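Local coordinates for protein aminoglycoside 6-N-acetyltransferase type Ib11 (Salmonella typhimurium, PDB 2QIR) that probably transfers the acetyl group of acetyl-CoA to the 6'-amino group of aminoglycosides such as kanamycin B, giving resistance to these antibiotics, at residues A[28-33]-A[105-110]; A[66-71]-A[78-83]; A[91-96]-A[163-168]. The protein carries 2 engineered substitutions. One frame throughout, in Å; residues are numbered along the deposited sequence.

Interaction 1. Residues A[28-33]-A[105-110]. Engineered in segment 105-110: Gln106 (natural residue Leu), Leu107 (natural residue Ser). With 9CS ((1R,2S,3S,4R,6S)-4,6-diamino-3-[(3-amino-3-deoxy-alpha-D-glucopyranosyl)oxy]-2-hydroxycyclohexyl 2,6-diamino-2,6-dideoxy-alpha-D-glucopyranoside), chain C.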
# COMPACT_ATOMS: atom_id res chain seq x y z
N GLU A 28 -9.84 11.61 8.91
CA GLU A 28 -8.96 12.63 9.45
C GLU A 28 -7.56 12.57 8.80
O GLU A 28 -7.05 13.59 8.34
CB GLU A 28 -8.84 12.53 10.97
CG GLU A 28 -7.96 13.65 11.51
CD GLU A 28 -7.63 13.49 12.97
OE1 GLU A 28 -8.18 12.57 13.62
OE2 GLU A 28 -6.83 14.31 13.47
N TRP A 29 -6.96 11.38 8.78
CA TRP A 29 -5.63 11.20 8.17
C TRP A 29 -5.57 11.70 6.73
O TRP A 29 -4.61 12.34 6.34
CB TRP A 29 -5.21 9.73 8.19
CG TRP A 29 -5.03 9.14 9.54
CD1 TRP A 29 -5.00 9.82 10.74
CD2 TRP A 29 -4.82 7.76 9.86
NE1 TRP A 29 -4.80 8.93 11.78
CE2 TRP A 29 -4.68 7.67 11.27
CE3 TRP A 29 -4.72 6.59 9.09
CZ2 TRP A 29 -4.44 6.45 11.92
CZ3 TRP A 29 -4.50 5.38 9.74
CH2 TRP A 29 -4.35 5.32 11.14
N LEU A 30 -6.60 11.40 5.93
CA LEU A 30 -6.58 11.75 4.50
C LEU A 30 -6.75 13.22 4.23
O LEU A 30 -6.73 13.65 3.07
CB LEU A 30 -7.61 10.93 3.74
CG LEU A 30 -7.40 9.42 3.66
CD1 LEU A 30 -8.60 8.77 3.03
CD2 LEU A 30 -6.10 9.08 2.92
N ASN A 31 -6.92 14.01 5.30
CA ASN A 31 -6.99 15.45 5.17
C ASN A 31 -5.78 16.15 5.79
O ASN A 31 -5.71 17.39 5.78
CB ASN A 31 -8.31 15.98 5.74
CG ASN A 31 -9.49 15.67 4.84
OD1 ASN A 31 -10.19 14.65 5.02
ND2 ASN A 31 -9.72 16.54 3.87
N ARG A 32 -4.82 15.37 6.29
CA ARG A 32 -3.54 15.91 6.76
C ARG A 32 -2.64 16.22 5.55
O ARG A 32 -2.55 15.44 4.60
CB ARG A 32 -2.89 14.95 7.74
CG ARG A 32 -3.68 14.81 9.03
CD ARG A 32 -3.04 13.85 10.01
NE ARG A 32 -3.82 13.83 11.25
CZ ARG A 32 -3.60 13.02 12.28
NH1 ARG A 32 -2.63 12.11 12.25
NH2 ARG A 32 -4.38 13.10 13.34
N SER A 33 -1.97 17.36 5.58
CA SER A 33 -1.39 17.87 4.33
C SER A 33 -0.18 17.09 3.83
O SER A 33 0.11 17.12 2.64
CB SER A 33 -1.09 19.38 4.42
OG SER A 33 -0.06 19.60 5.32
N ASP A 105 -0.13 -0.18 -1.35
CA ASP A 105 -0.06 1.27 -1.10
C ASP A 105 -0.11 1.49 0.40
O ASP A 105 -0.66 0.66 1.13
CB ASP A 105 -1.21 2.03 -1.76
CG ASP A 105 -1.30 1.79 -3.25
OD1 ASP A 105 -0.48 2.38 -4.00
OD2 ASP A 105 -2.20 1.01 -3.68
N GLN A 106 0.47 2.59 0.88
CA GLN A 106 0.44 2.88 2.31
C GLN A 106 0.82 4.32 2.69
O GLN A 106 1.40 5.07 1.91
CB GLN A 106 1.30 1.87 3.10
CG GLN A 106 2.80 2.06 3.02
CD GLN A 106 3.37 1.92 1.61
OE1 GLN A 106 4.17 2.76 1.17
NE2 GLN A 106 2.96 0.85 0.90
N LEU A 107 0.48 4.67 3.92
CA LEU A 107 0.73 6.00 4.43
C LEU A 107 0.97 5.91 5.94
O LEU A 107 0.45 5.00 6.62
CB LEU A 107 -0.44 6.93 4.11
CG LEU A 107 -1.82 6.63 4.76
CD1 LEU A 107 -1.99 7.34 6.11
CD2 LEU A 107 -2.95 7.02 3.81
N LEU A 108 1.74 6.86 6.45
CA LEU A 108 1.94 7.03 7.87
C LEU A 108 1.09 8.23 8.31
O LEU A 108 1.10 9.27 7.66
CB LEU A 108 3.42 7.27 8.17
CG LEU A 108 4.40 6.10 8.05
CD1 LEU A 108 5.84 6.60 8.27
CD2 LEU A 108 4.05 4.97 9.02
N ALA A 109 0.35 8.05 9.40
CA ALA A 109 -0.64 9.03 9.85
C ALA A 109 -0.04 10.34 10.38
O ALA A 109 -0.63 11.41 10.17
CB ALA A 109 -1.51 8.41 10.90
N ASN A 110 1.11 10.23 11.05
CA ASN A 110 1.69 11.36 11.81
C ASN A 110 2.97 11.90 11.17
O ASN A 110 3.95 11.16 11.00
CB ASN A 110 1.97 10.96 13.27
CG ASN A 110 0.75 10.34 13.96
OD1 ASN A 110 -0.33 10.94 14.01
ND2 ASN A 110 0.93 9.14 14.52
C1 9CS C . -3.98 4.83 -4.27
C2 9CS C . -4.63 6.22 -4.14
C3 9CS C . -3.70 7.31 -4.71
C4 9CS C . -2.33 7.27 -4.01
C5 9CS C . -1.78 5.84 -4.03
C6 9CS C . -0.57 5.83 -3.12
C7 9CS C . -4.16 0.83 -7.86
C8 9CS C . -5.21 1.10 -6.77
C9 9CS C . -5.15 2.56 -6.26
C10 9CS C . -3.72 3.02 -5.91
C11 9CS C . -2.69 2.65 -7.00
C12 9CS C . -2.75 1.16 -7.36
C13 9CS C . -7.43 0.20 -6.62
C14 9CS C . -8.21 -0.72 -7.57
C15 9CS C . -8.93 0.10 -8.64
C16 9CS C . -9.85 1.18 -8.02
C17 9CS C . -9.15 1.95 -6.86
C18 9CS C . -10.16 2.74 -6.01
N1 9CS C . 0.40 4.86 -3.62
N2 9CS C . -1.33 2.94 -6.54
N3 9CS C . -4.21 -0.55 -8.35
N4 9CS C . -9.74 -0.79 -9.48
O5 9CS C . -2.75 4.86 -3.54
O7 9CS C . -4.29 8.59 -4.58
O8 9CS C . -1.40 8.14 -4.67
O9 9CS C . -3.72 4.45 -5.68
O10 9CS C . -6.00 2.73 -5.12
O11 9CS C . -6.47 0.95 -7.40
O12 9CS C . -8.38 1.09 -5.93
O13 9CS C . -7.30 -1.66 -8.16
O14 9CS C . -10.30 2.08 -9.06
O15 9CS C . -9.54 3.97 -5.62
N6 9CS C . -5.90 6.26 -4.82

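Interaction 2. Residues A[66-71]-A[78-83]. With 9CS ((1R,2S,3S,4R,6S)-4,6-diamino-3-[(3-amino-3-deoxy-alpha-D-glucopyranosyl)oxy]-2-hydroxycyclohexyl 2,6-diamino-2,6-dideoxy-alpha-D-glucopyranoside), chain C.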
# COMPACT_ATOMS: atom_id res chain seq x y z
N THR A 66 -7.78 -4.87 -0.10
CA THR A 66 -7.85 -5.12 1.33
C THR A 66 -7.16 -4.02 2.12
O THR A 66 -5.95 -3.84 2.00
CB THR A 66 -7.20 -6.48 1.68
OG1 THR A 66 -7.72 -7.49 0.80
CG2 THR A 66 -7.43 -6.83 3.13
N PRO A 67 -7.92 -3.28 2.95
CA PRO A 67 -7.36 -2.26 3.83
C PRO A 67 -6.85 -2.79 5.18
O PRO A 67 -7.45 -3.68 5.77
CB PRO A 67 -8.54 -1.31 4.03
CG PRO A 67 -9.73 -2.21 4.04
CD PRO A 67 -9.40 -3.33 3.06
N TYR A 68 -5.75 -2.22 5.65
CA TYR A 68 -5.20 -2.56 6.94
C TYR A 68 -4.85 -1.30 7.72
O TYR A 68 -4.65 -0.24 7.13
CB TYR A 68 -3.90 -3.36 6.81
CG TYR A 68 -3.88 -4.49 5.82
CD1 TYR A 68 -4.17 -5.80 6.22
CD2 TYR A 68 -3.52 -4.26 4.50
CE1 TYR A 68 -4.13 -6.84 5.30
CE2 TYR A 68 -3.49 -5.29 3.58
CZ TYR A 68 -3.78 -6.57 3.97
OH TYR A 68 -3.72 -7.57 3.02
N ILE A 69 -4.76 -1.47 9.04
CA ILE A 69 -4.24 -0.43 9.92
C ILE A 69 -2.91 -0.89 10.52
O ILE A 69 -2.82 -1.98 11.08
CB ILE A 69 -5.24 -0.07 11.03
CG1 ILE A 69 -6.55 0.50 10.43
CG2 ILE A 69 -4.58 0.88 12.09
CD1 ILE A 69 -6.40 1.86 9.69
N ALA A 70 -1.89 -0.06 10.36
CA ALA A 70 -0.58 -0.30 10.95
C ALA A 70 -0.58 0.13 12.43
O ALA A 70 -1.00 1.24 12.78
CB ALA A 70 0.50 0.44 10.17
N MET A 71 -0.11 -0.78 13.28
CA MET A 71 -0.12 -0.63 14.73
C MET A 71 1.30 -0.53 15.28
O MET A 71 2.21 -1.18 14.77
CB MET A 71 -0.84 -1.82 15.38
CG MET A 71 -2.29 -2.00 14.94
SD MET A 71 -3.33 -0.59 15.41
CE MET A 71 -3.50 -0.90 17.18
N GLY A 78 -0.83 4.24 10.91
CA GLY A 78 -0.96 4.32 9.46
C GLY A 78 -1.97 3.41 8.79
O GLY A 78 -2.63 2.61 9.44
N TYR A 79 -2.05 3.54 7.48
CA TYR A 79 -3.00 2.81 6.66
C TYR A 79 -2.25 2.15 5.52
O TYR A 79 -1.27 2.70 5.01
CB TYR A 79 -4.05 3.78 6.09
CG TYR A 79 -4.93 3.19 5.01
CD1 TYR A 79 -6.04 2.42 5.34
CD2 TYR A 79 -4.62 3.36 3.65
CE1 TYR A 79 -6.84 1.87 4.36
CE2 TYR A 79 -5.42 2.82 2.67
CZ TYR A 79 -6.53 2.07 3.04
OH TYR A 79 -7.34 1.50 2.09
N ALA A 80 -2.70 0.96 5.14
CA ALA A 80 -2.13 0.25 4.01
C ALA A 80 -3.22 -0.47 3.25
O ALA A 80 -4.32 -0.66 3.77
CB ALA A 80 -1.03 -0.75 4.48
N GLN A 81 -2.90 -0.86 2.03
CA GLN A 81 -3.80 -1.54 1.11
C GLN A 81 -3.01 -2.61 0.38
O GLN A 81 -1.90 -2.34 -0.09
CB GLN A 81 -4.25 -0.58 0.01
CG GLN A 81 -5.43 0.23 0.31
CD GLN A 81 -5.78 1.18 -0.81
OE1 GLN A 81 -5.12 1.21 -1.88
NE2 GLN A 81 -6.83 1.95 -0.60
N SER A 82 -3.60 -3.79 0.21
CA SER A 82 -3.12 -4.72 -0.79
C SER A 82 -4.20 -4.93 -1.85
O SER A 82 -5.38 -4.73 -1.58
CB SER A 82 -2.67 -6.05 -0.15
OG SER A 82 -3.75 -6.74 0.45
N TYR A 83 -3.81 -5.29 -3.07
CA TYR A 83 -4.78 -5.50 -4.12
C TYR A 83 -4.30 -6.60 -5.07
O TYR A 83 -3.11 -6.81 -5.25
CB TYR A 83 -5.12 -4.17 -4.87
CG TYR A 83 -3.94 -3.52 -5.58
CD1 TYR A 83 -3.58 -3.92 -6.87
CD2 TYR A 83 -3.17 -2.53 -4.96
CE1 TYR A 83 -2.49 -3.35 -7.53
CE2 TYR A 83 -2.08 -1.94 -5.62
CZ TYR A 83 -1.74 -2.36 -6.90
OH TYR A 83 -0.66 -1.83 -7.57
C1 9CS C . -3.98 4.83 -4.27
C2 9CS C . -4.63 6.22 -4.14
C3 9CS C . -3.70 7.31 -4.71
C4 9CS C . -2.33 7.27 -4.01
C5 9CS C . -1.78 5.84 -4.03
C6 9CS C . -0.57 5.83 -3.12
C7 9CS C . -4.16 0.83 -7.86
C8 9CS C . -5.21 1.10 -6.77
C9 9CS C . -5.15 2.56 -6.26
C10 9CS C . -3.72 3.02 -5.91
C11 9CS C . -2.69 2.65 -7.00
C12 9CS C . -2.75 1.16 -7.36
C13 9CS C . -7.43 0.20 -6.62
C14 9CS C . -8.21 -0.72 -7.57
C15 9CS C . -8.93 0.10 -8.64
C16 9CS C . -9.85 1.18 -8.02
C17 9CS C . -9.15 1.95 -6.86
C18 9CS C . -10.16 2.74 -6.01
N1 9CS C . 0.40 4.86 -3.62
N2 9CS C . -1.33 2.94 -6.54
N3 9CS C . -4.21 -0.55 -8.35
N4 9CS C . -9.74 -0.79 -9.48
O5 9CS C . -2.75 4.86 -3.54
O7 9CS C . -4.29 8.59 -4.58
O8 9CS C . -1.40 8.14 -4.67
O9 9CS C . -3.72 4.45 -5.68
O10 9CS C . -6.00 2.73 -5.12
O11 9CS C . -6.47 0.95 -7.40
O12 9CS C . -8.38 1.09 -5.93
O13 9CS C . -7.30 -1.66 -8.16
O14 9CS C . -10.30 2.08 -9.06
O15 9CS C . -9.54 3.97 -5.62
N6 9CS C . -5.90 6.26 -4.82

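Interaction 3. Residues A[91-96]-A[163-168]. With 9CS ((1R,2S,3S,4R,6S)-4,6-diamino-3-[(3-amino-3-deoxy-alpha-D-glucopyranosyl)oxy]-2-hydroxycyclohexyl 2,6-diamino-2,6-dideoxy-alpha-D-glucopyranoside), chain C.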
# COMPACT_ATOMS: atom_id res chain seq x y z
N GLY A 91 -8.85 0.47 -16.26
CA GLY A 91 -7.58 0.94 -16.81
C GLY A 91 -6.32 0.54 -16.04
O GLY A 91 -5.21 0.83 -16.49
N TRP A 92 -6.50 -0.12 -14.90
CA TRP A 92 -5.38 -0.50 -14.02
C TRP A 92 -4.80 -1.86 -14.37
O TRP A 92 -5.53 -2.84 -14.43
CB TRP A 92 -5.82 -0.51 -12.56
CG TRP A 92 -6.07 0.85 -12.02
CD1 TRP A 92 -7.27 1.50 -11.94
CD2 TRP A 92 -5.08 1.75 -11.50
NE1 TRP A 92 -7.09 2.74 -11.40
CE2 TRP A 92 -5.77 2.93 -11.12
CE3 TRP A 92 -3.69 1.68 -11.33
CZ2 TRP A 92 -5.11 4.03 -10.57
CZ3 TRP A 92 -3.03 2.78 -10.78
CH2 TRP A 92 -3.74 3.94 -10.42
N TRP A 93 -3.49 -1.91 -14.58
CA TRP A 93 -2.78 -3.17 -14.81
C TRP A 93 -3.46 -4.05 -15.84
O TRP A 93 -3.67 -5.25 -15.61
CB TRP A 93 -2.56 -3.93 -13.48
CG TRP A 93 -2.28 -2.97 -12.40
CD1 TRP A 93 -3.07 -2.69 -11.33
CD2 TRP A 93 -1.15 -2.10 -12.31
NE1 TRP A 93 -2.49 -1.72 -10.57
CE2 TRP A 93 -1.31 -1.33 -11.14
CE3 TRP A 93 -0.00 -1.89 -13.11
CZ2 TRP A 93 -0.38 -0.38 -10.74
CZ3 TRP A 93 0.93 -0.95 -12.71
CH2 TRP A 93 0.73 -0.20 -11.54
N GLU A 94 -3.77 -3.44 -16.98
CA GLU A 94 -4.42 -4.11 -18.09
C GLU A 94 -3.55 -5.21 -18.71
O GLU A 94 -4.06 -6.11 -19.36
CB GLU A 94 -4.83 -3.10 -19.18
CG GLU A 94 -6.03 -2.22 -18.84
CD GLU A 94 -7.24 -3.00 -18.32
OE1 GLU A 94 -7.35 -4.21 -18.64
OE2 GLU A 94 -8.08 -2.41 -17.60
N GLU A 95 -2.25 -5.12 -18.50
CA GLU A 95 -1.33 -6.07 -19.11
C GLU A 95 -0.98 -7.22 -18.19
O GLU A 95 -0.23 -8.11 -18.58
CB GLU A 95 -0.05 -5.35 -19.59
CG GLU A 95 -0.31 -4.22 -20.61
CD GLU A 95 -1.10 -4.69 -21.84
OE1 GLU A 95 -0.74 -5.75 -22.43
OE2 GLU A 95 -2.07 -4.00 -22.23
N GLU A 96 -1.53 -7.22 -16.98
CA GLU A 96 -1.26 -8.28 -16.01
C GLU A 96 -1.98 -9.56 -16.46
O GLU A 96 -3.12 -9.50 -16.91
CB GLU A 96 -1.68 -7.87 -14.59
CG GLU A 96 -1.20 -8.82 -13.49
CD GLU A 96 0.29 -9.18 -13.62
OE1 GLU A 96 1.14 -8.36 -13.20
OE2 GLU A 96 0.60 -10.28 -14.14
N GLY A 163 11.18 0.09 -14.10
CA GLY A 163 11.07 1.09 -15.14
C GLY A 163 9.75 1.81 -15.00
O GLY A 163 9.02 1.62 -14.02
N THR A 164 9.42 2.62 -15.99
CA THR A 164 8.26 3.47 -15.93
C THR A 164 7.08 2.78 -16.58
O THR A 164 7.24 2.15 -17.63
CB THR A 164 8.58 4.86 -16.54
OG1 THR A 164 9.65 5.45 -15.79
CG2 THR A 164 7.36 5.80 -16.54
N VAL A 165 5.92 2.87 -15.92
CA VAL A 165 4.65 2.40 -16.48
C VAL A 165 3.63 3.53 -16.49
O VAL A 165 3.72 4.46 -15.69
CB VAL A 165 4.05 1.14 -15.71
CG1 VAL A 165 4.95 -0.09 -15.88
CG2 VAL A 165 3.82 1.43 -14.22
N THR A 166 2.68 3.45 -17.42
CA THR A 166 1.52 4.34 -17.45
C THR A 166 0.39 3.73 -16.64
O THR A 166 0.02 2.57 -16.83
CB THR A 166 1.05 4.60 -18.90
OG1 THR A 166 2.10 5.23 -19.63
CG2 THR A 166 -0.17 5.55 -18.92
N THR A 167 -0.16 4.52 -15.74
CA THR A 167 -1.32 4.11 -14.96
C THR A 167 -2.40 5.16 -15.21
O THR A 167 -2.08 6.23 -15.76
CB THR A 167 -0.96 3.98 -13.44
OG1 THR A 167 -0.91 5.28 -12.83
CG2 THR A 167 0.37 3.27 -13.24
N PRO A 168 -3.67 4.87 -14.86
CA PRO A 168 -4.71 5.90 -15.03
C PRO A 168 -4.51 7.19 -14.21
O PRO A 168 -5.10 8.21 -14.54
CB PRO A 168 -6.00 5.18 -14.60
CG PRO A 168 -5.68 3.73 -14.73
CD PRO A 168 -4.24 3.62 -14.34
C1 9CS C . -3.98 4.83 -4.27
C2 9CS C . -4.63 6.22 -4.14
C3 9CS C . -3.70 7.31 -4.71
C4 9CS C . -2.33 7.27 -4.01
C5 9CS C . -1.78 5.84 -4.03
C6 9CS C . -0.57 5.83 -3.12
C7 9CS C . -4.16 0.83 -7.86
C8 9CS C . -5.21 1.10 -6.77
C9 9CS C . -5.15 2.56 -6.26
C10 9CS C . -3.72 3.02 -5.91
C11 9CS C . -2.69 2.65 -7.00
C12 9CS C . -2.75 1.16 -7.36
C13 9CS C . -7.43 0.20 -6.62
C14 9CS C . -8.21 -0.72 -7.57
C15 9CS C . -8.93 0.10 -8.64
C16 9CS C . -9.85 1.18 -8.02
C17 9CS C . -9.15 1.95 -6.86
C18 9CS C . -10.16 2.74 -6.01
N1 9CS C . 0.40 4.86 -3.62
N2 9CS C . -1.33 2.94 -6.54
N3 9CS C . -4.21 -0.55 -8.35
N4 9CS C . -9.74 -0.79 -9.48
O5 9CS C . -2.75 4.86 -3.54
O7 9CS C . -4.29 8.59 -4.58
O8 9CS C . -1.40 8.14 -4.67
O9 9CS C . -3.72 4.45 -5.68
O10 9CS C . -6.00 2.73 -5.12
O11 9CS C . -6.47 0.95 -7.40
O12 9CS C . -8.38 1.09 -5.93
O13 9CS C . -7.30 -1.66 -8.16
O14 9CS C . -10.30 2.08 -9.06
O15 9CS C . -9.54 3.97 -5.62
N6 9CS C . -5.90 6.26 -4.82

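Interaction 1. Residues A[28-33]-A[105-110]
The C-terminal end of strand 101-108, the strand of the GNAT fold that touches both coenzyme A and the bound aminoglycoside, is roofed here by the end of helix 23-29, with Trp29 lying over Ala109. The methyl CB of Ala109 sits above one face of the indole in a CH-pi contact, 3.4 Å from the centroid of the five-membered ring and 15° off its normal. Engineered Leu107 continues the apolar patch: its CD1 approaches Trp29 CE3 at 4.1 Å, neither squarely over the ring nor at its edge, while its other branch, CD2, lies 3.9 Å from Leu30 CD2, the two leucines crossing at about a right angle. Beyond the indole the contact turns polar. After the type I turn from Trp29 to Arg32, the extended Arg32 side chain carries its guanidinium past the indole, with Trp29 CD1 beneath one face. NH1 donates to Ala109 O at 3.0 Å, a nearly straight bond (162°) lying in the guanidinium plane but reaching the oxygen from above the carbonyl plane; a weak second bond goes from NH1 to Asn110 OD1. On the other nitrogen, NH2 forms a salt bridge with Glu28 OE2 at 2.7 Å. His34 also bonds Ala109 O, and Gln113 takes the amide nitrogen of Asn110. At the far end of the strand segment, Asp105 OD1 accepts hydrogen bonds from two amines of the bound aminoglycoside, N1 and N2, each at 2.7 Å; N1 is the 6'-amine. Leu108 N binds coenzyme A. With bonds at both terminal nitrogens and the indole against one face, the rotation of the guanidinium is well restrained, and the Ala109 carbonyl, just past the end of the strand, is held by two side chains, Arg32 and His34.

Interaction 2. Residues A[66-71]-A[78-83]
Pro67 and Tyr79 meet at the apolar centre of this antiparallel hairpin, CB of the proline lying 3.6 Å from CE1 of the tyrosine, obliquely to the ring. Tyr79 reaches the neighbouring strand because its chi1 of 169° turns CG away from the backbone N; CD1 then lies obliquely against Tyr68 O, and Ile69 CD1 approaches the ring edge at 4.4 Å. On the other side of the sheet, which helix 118-131 covers, Tyr68 CD2 rests 4.3 Å from Ala80 CB. Outward from these side chains runs the backbone ladder. Thr66 and Tyr68 exchange paired N-H...O bonds with Ser82 and Ala80, Tyr68 N to Ala80 O being 2.8 Å long, and Ala70 N donates to Gly78 O. Pro67 occupies a non-hydrogen-bonded pair with Gln81, a place where its lack of an N-H costs this pair of strands no bond; its CA makes a CA-H...O contact with Ala80 O. The phenols of Tyr68 and Tyr79 finish the polar rim. Tyr68 OH and Ser82 OG share a hydrogen bond of 2.7 Å, the serine oxygen lying near the ring plane, and Gln81 NE2 donates to Tyr79 OH at 2.8 Å. Further on, the Tyr83 ring passes beneath the bound aminoglycoside, whose amine N3 stands 3.3 Å above one face, offset toward the rim. The buried phenol oxygens of Tyr68 and Tyr79 thus each have a polar partner within the hairpin, while the face of Tyr83 offers N3 a pi surface.

Interaction 3. Residues A[91-96]-A[163-168]
Gly91 and Trp92 pass Pro168 and Thr167 with CA separations of 6.0 and 6.2 Å, where the loop between strands 75-84 and 101-108 meets the end of strand 160-167, the outermost strand on this side of the GNAT sheet. The contact is van der Waals in kind and is built on two consecutive tryptophans. Pro168 CD sits over the six-membered ring of Trp92 in a CH-pi contact, 3.5 Å from its centroid and 11° off the normal, while the opposite face of the same indole bears the bound aminoglycoside, whose C7 lies 3.6 Å above the plane. Thr167 CB comes up obliquely to Trp92 CZ3 at 3.6 Å; its hydroxyl, OG1, is turned to Gly170 O. The indole of Trp93 doubles back alongside Thr167: CZ3 meets Val165 CG2 at the ring edge at 4.0 Å and CH2 reaches Thr167 CG2. Tyr83 lies nearly parallel to this second indole. Holding Trp92 between proline and antibiotic probably helps set the tilt of this wall of the aminoglycoside site. Trp93 adds its pyrrole edge to the same site, with NE1 3.0 Å from the aminoglycoside amine N3, in the plane of the indole.

From the N terminus, helix 23-29 delivers segment 28-33, whose partner 105-110 follows the hairpin of interaction 2 in sequence, so interaction 1 closes a long loop that contains interaction 2 entirely. The two meet directly, strand 75-84 pairing with strand 101-108 through Gln81 N to Asp105 O and Leu107 N to Tyr79 O. Segment 91-96 departs from within that loop and finds segment 163-168 beyond it; interaction 3 therefore crosses interaction 1 and follows interaction 2 in series, touching the latter where Tyr83 packs on Trp93. Together they join the first helix, 23-29, the central strands and the far edge strand, and all three reach the bound aminoglycoside.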